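Local coordinates for orotidine 5'-phosphate decarboxylase (Pyrococcus horikoshii, PDB 2CZD), which probably catalyses the decarboxylation of orotidine 5'-monophosphate to UMP, the last step of de novo UMP synthesis, and works as a homodimer, at residues B[73-78]-B[94-99]; B[134-139]-B[147-152]. All coordinates share one frame; numbering follows the deposited sequence.

Contact 1 of 2, residues B[73-78]-B[94-99]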
# COMPACT_ATOMS: atom_id res chain seq x y z
N LYS B 73 -11.02 -8.89 1.11
CA LYS B 73 -10.76 -9.29 2.50
C LYS B 73 -11.11 -8.19 3.52
O LYS B 73 -11.72 -8.45 4.56
CB LYS B 73 -9.28 -9.64 2.65
CG LYS B 73 -8.87 -10.19 3.99
CD LYS B 73 -9.34 -11.65 4.13
CE LYS B 73 -8.79 -12.29 5.40
NZ LYS B 73 -9.31 -13.69 5.51
N VAL B 74 -10.72 -6.95 3.22
CA VAL B 74 -10.95 -5.83 4.13
C VAL B 74 -12.41 -5.38 4.19
O VAL B 74 -12.93 -5.15 5.28
CB VAL B 74 -9.98 -4.68 3.74
CG1 VAL B 74 -10.23 -3.45 4.58
CG2 VAL B 74 -8.55 -5.15 3.95
N PHE B 75 -13.09 -5.26 3.05
CA PHE B 75 -14.52 -4.91 3.09
C PHE B 75 -15.22 -6.10 3.76
O PHE B 75 -16.18 -5.93 4.52
CB PHE B 75 -15.10 -4.72 1.69
CG PHE B 75 -14.75 -3.39 1.05
CD1 PHE B 75 -15.05 -2.18 1.69
CD2 PHE B 75 -14.18 -3.35 -0.21
CE1 PHE B 75 -14.79 -0.95 1.06
CE2 PHE B 75 -13.92 -2.13 -0.84
CZ PHE B 75 -14.22 -0.93 -0.21
N GLY B 76 -14.70 -7.29 3.47
CA GLY B 76 -15.25 -8.52 4.04
C GLY B 76 -15.21 -8.56 5.56
O GLY B 76 -16.11 -9.10 6.21
N ALA B 77 -14.17 -7.96 6.13
CA ALA B 77 -14.00 -7.92 7.58
C ALA B 77 -14.84 -6.83 8.23
O ALA B 77 -14.93 -6.77 9.45
CB ALA B 77 -12.51 -7.71 7.91
N GLY B 78 -15.44 -5.96 7.42
CA GLY B 78 -16.28 -4.92 7.99
C GLY B 78 -15.98 -3.49 7.60
O GLY B 78 -16.70 -2.58 8.04
N MET B 94 -10.79 1.22 -9.82
CA MET B 94 -12.08 0.56 -10.01
C MET B 94 -12.14 -0.87 -9.48
O MET B 94 -13.22 -1.35 -9.11
CB MET B 94 -12.49 0.62 -11.49
CG MET B 94 -12.87 2.01 -11.97
SD MET B 94 -14.18 2.80 -11.00
CE MET B 94 -15.53 1.76 -11.34
N ALA B 95 -10.99 -1.53 -9.38
CA ALA B 95 -10.99 -2.89 -8.83
C ALA B 95 -11.43 -2.89 -7.37
O ALA B 95 -11.98 -3.88 -6.87
CB ALA B 95 -9.62 -3.53 -8.98
N VAL B 96 -11.17 -1.78 -6.68
CA VAL B 96 -11.58 -1.64 -5.29
C VAL B 96 -13.02 -1.13 -5.22
O VAL B 96 -13.82 -1.66 -4.45
CB VAL B 96 -10.67 -0.63 -4.53
CG1 VAL B 96 -11.07 -0.55 -3.07
CG2 VAL B 96 -9.20 -1.07 -4.66
N LYS B 97 -13.36 -0.12 -6.02
CA LYS B 97 -14.72 0.45 -6.00
C LYS B 97 -15.80 -0.60 -6.33
O LYS B 97 -16.93 -0.53 -5.88
CB LYS B 97 -14.81 1.61 -7.00
CG LYS B 97 -16.06 2.46 -6.83
CD LYS B 97 -16.01 3.61 -7.79
CE LYS B 97 -17.07 4.67 -7.46
NZ LYS B 97 -18.45 4.12 -7.43
N GLU B 98 -15.42 -1.59 -7.13
CA GLU B 98 -16.34 -2.66 -7.47
C GLU B 98 -16.86 -3.36 -6.22
O GLU B 98 -18.00 -3.81 -6.20
CB GLU B 98 -15.62 -3.67 -8.36
CG GLU B 98 -16.39 -4.91 -8.73
CD GLU B 98 -15.55 -5.83 -9.61
OE1 GLU B 98 -15.27 -5.43 -10.76
OE2 GLU B 98 -15.15 -6.93 -9.16
N LEU B 99 -16.02 -3.44 -5.18
CA LEU B 99 -16.38 -4.13 -3.94
C LEU B 99 -16.89 -3.29 -2.77
O LEU B 99 -17.45 -3.84 -1.81
CB LEU B 99 -15.19 -4.97 -3.46
CG LEU B 99 -14.70 -5.95 -4.53
CD1 LEU B 99 -13.51 -6.72 -3.99
CD2 LEU B 99 -15.84 -6.89 -4.91
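Val96 and Leu99 both meet the ring of Phe75, which carries the whole contact from the 73-78 side. Val96, compact and apolar, suits a buried place where it also packs on Val82, Val84 and Leu60 of the barrel strands; it brings CG1 to 3.9 Å from Phe75 CE2. That methyl lies anti to its own backbone N (chi1 -177°), while the carbonyl oxygen of Val96 meets the ring at its edge, 3.6 Å from Phe75 CE2, and also accepts the backbone bond from Leu99 N. At Leu99 the chain comes back over the ring: CB packs 3.8 Å from Phe75 CD2, and the carbonyl O of Leu99 lies over one face, 3.7 Å from Phe75 CD2. An alanine in place of Phe75 would remove the whole ring and would probably open a gap between the two helices, leaving Val96 CG1 and Leu99 CB without the ring they pack on. No hydrogen bond links the segments, so the helix ends are held by van der Waals packing; the Val96 oxygen at the weakly positive ring edge is probably mildly favourable, whereas the Leu99 oxygen over the electron-rich face probably is not and is tolerated as packing.

Contact 2 of 2, residues B[134-139]-B[147-152]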
# COMPACT_ATOMS: atom_id res chain seq x y z
N PHE B 134 -16.46 8.16 -2.93
CA PHE B 134 -17.17 8.78 -1.81
C PHE B 134 -16.48 10.10 -1.45
O PHE B 134 -17.13 11.10 -1.16
CB PHE B 134 -17.15 7.85 -0.59
CG PHE B 134 -17.65 8.51 0.69
CD1 PHE B 134 -16.76 8.99 1.64
CD2 PHE B 134 -19.02 8.64 0.92
CE1 PHE B 134 -17.21 9.58 2.82
CE2 PHE B 134 -19.48 9.23 2.09
CZ PHE B 134 -18.58 9.71 3.05
N GLY B 135 -15.15 10.09 -1.46
CA GLY B 135 -14.43 11.30 -1.12
C GLY B 135 -12.96 11.28 -1.48
O GLY B 135 -12.48 10.33 -2.09
N VAL B 136 -12.28 12.38 -1.14
CA VAL B 136 -10.85 12.52 -1.35
C VAL B 136 -10.29 13.16 -0.10
O VAL B 136 -11.04 13.73 0.71
CB VAL B 136 -10.47 13.42 -2.57
CG1 VAL B 136 -11.04 12.83 -3.85
CG2 VAL B 136 -10.94 14.85 -2.35
N ILE B 137 -8.98 13.06 0.08
CA ILE B 137 -8.33 13.66 1.24
C ILE B 137 -7.67 14.99 0.87
O ILE B 137 -7.07 15.12 -0.21
CB ILE B 137 -7.29 12.69 1.82
CG1 ILE B 137 -8.02 11.49 2.45
CG2 ILE B 137 -6.40 13.42 2.84
CD1 ILE B 137 -7.09 10.45 3.02
N ALA B 138 -7.83 16.00 1.72
CA ALA B 138 -7.20 17.30 1.47
C ALA B 138 -6.34 17.58 2.69
O ALA B 138 -6.86 17.85 3.78
CB ALA B 138 -8.26 18.42 1.32
N PRO B 139 -5.01 17.48 2.54
CA PRO B 139 -4.10 17.74 3.66
C PRO B 139 -4.62 19.04 4.23
O PRO B 139 -4.51 20.08 3.59
CB PRO B 139 -2.75 17.90 2.97
CG PRO B 139 -2.86 16.90 1.81
CD PRO B 139 -4.27 17.15 1.31
N GLY B 147 -9.82 24.44 0.28
CA GLY B 147 -10.55 25.21 -0.71
C GLY B 147 -10.07 24.96 -2.13
O GLY B 147 -10.88 24.87 -3.06
N TYR B 148 -8.76 24.83 -2.30
CA TYR B 148 -8.18 24.61 -3.62
C TYR B 148 -8.78 23.35 -4.22
O TYR B 148 -9.17 23.33 -5.39
CB TYR B 148 -6.66 24.43 -3.52
CG TYR B 148 -6.00 24.20 -4.85
CD1 TYR B 148 -5.47 25.27 -5.57
CD2 TYR B 148 -5.91 22.93 -5.40
CE1 TYR B 148 -4.86 25.07 -6.81
CE2 TYR B 148 -5.31 22.72 -6.65
CZ TYR B 148 -4.78 23.80 -7.34
OH TYR B 148 -4.16 23.61 -8.56
N ILE B 149 -8.84 22.31 -3.42
CA ILE B 149 -9.39 21.05 -3.90
C ILE B 149 -10.90 21.16 -4.11
O ILE B 149 -11.43 20.70 -5.14
CB ILE B 149 -9.03 19.89 -2.91
CG1 ILE B 149 -7.51 19.65 -3.00
CG2 ILE B 149 -9.87 18.64 -3.20
CD1 ILE B 149 -6.95 18.68 -1.97
N ARG B 150 -11.59 21.76 -3.16
CA ARG B 150 -13.03 21.92 -3.26
C ARG B 150 -13.43 22.66 -4.54
O ARG B 150 -14.44 22.31 -5.17
CB ARG B 150 -13.55 22.67 -2.02
CG ARG B 150 -15.06 22.86 -1.96
CD ARG B 150 -15.81 21.53 -1.76
NE ARG B 150 -16.03 20.79 -3.00
CZ ARG B 150 -16.37 19.50 -3.04
NH1 ARG B 150 -16.52 18.80 -1.92
NH2 ARG B 150 -16.60 18.92 -4.22
N ASP B 151 -12.65 23.67 -4.93
CA ASP B 151 -12.98 24.46 -6.12
C ASP B 151 -12.82 23.67 -7.42
O ASP B 151 -13.34 24.09 -8.46
CB ASP B 151 -12.09 25.71 -6.21
CG ASP B 151 -12.36 26.71 -5.11
OD1 ASP B 151 -13.44 26.66 -4.48
OD2 ASP B 151 -11.48 27.58 -4.88
N ARG B 152 -12.10 22.55 -7.37
CA ARG B 152 -11.87 21.75 -8.57
C ARG B 152 -12.60 20.42 -8.57
O ARG B 152 -12.74 19.77 -9.61
CB ARG B 152 -10.36 21.50 -8.72
CG ARG B 152 -9.61 22.77 -9.03
CD ARG B 152 -8.12 22.67 -8.76
NE ARG B 152 -7.50 23.91 -9.21
CZ ARG B 152 -7.63 25.09 -8.61
NH1 ARG B 152 -7.03 26.17 -9.12
NH2 ARG B 152 -8.33 25.21 -7.48
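Ile149 packs against Val136 and Ala138 in a buried contact of apolar side chains between a barrel strand and the helix after it, part of the beta-alpha-beta unit formed by strand 135-137, helix 144-150 and strand 158-161 in this TIM barrel. Ile149 alone of the helix segment touches the strand segment, and its two branches divide the work. The longer one reaches Ala138: CD1 sits 3.6 Å from Ala138 CB and 4.0 Å from the carbonyl O of Ile137. CG1 lies anti to the carbonyl carbon (chi1 -69°) and the chain then runs on extended (chi2 172°), carrying CD1 that far. The shorter branch, CG2, meets Val136 CG2 at 4.0 Å, and the two side chains run alongside each other in opposing directions. Alanine suits its place because its single methyl lets the isoleucine tip come close to the backbone; valine fills the space nearer the strand's start, where the backbones lie farther apart than the 6.9 Å from Ala138 CA to Ile149 CA. Ile137, between them, points away from the helix.

On the flank of the helix, the guanidinium of Arg152 lies over a face of the Tyr148 ring, its NH2 3.4 Å above the plane. The same NH2 donates to Tyr148 O (2.9 Å, N-H...O angle 148°), which helps to hold the group there. Tyr148 OH is hydrogen-bonded to Asp122 OD1. Beyond the two segments, Val136 also touches Ala128 of helix 121-131, and Ala138 and Ile149 both rest on Ile159 of strand 158-161, the neighbour to which Val136 and Ala138 are joined by backbone hydrogen bonds.

Contacts 1 and 2 belong to the same eight-stranded barrel but to different parts of its wall: contact 1 joins two neighbouring outer helices, whereas contact 2 lays a helix on the strand before it. Their centres are 23 Å apart and their nearest atoms about 6 Å, without touching, and contact 1 closes along the chain before contact 2 opens. Each has a side chain close to the substrate site. In contact 1, Val96 is about 4 Å from the side chain of Leu60 and about 10 Å from that of Lys59, the proton donor. In contact 2, Ile137 is about 4 Å from Pro162 and about 5 Å from Asp57, again between side chains.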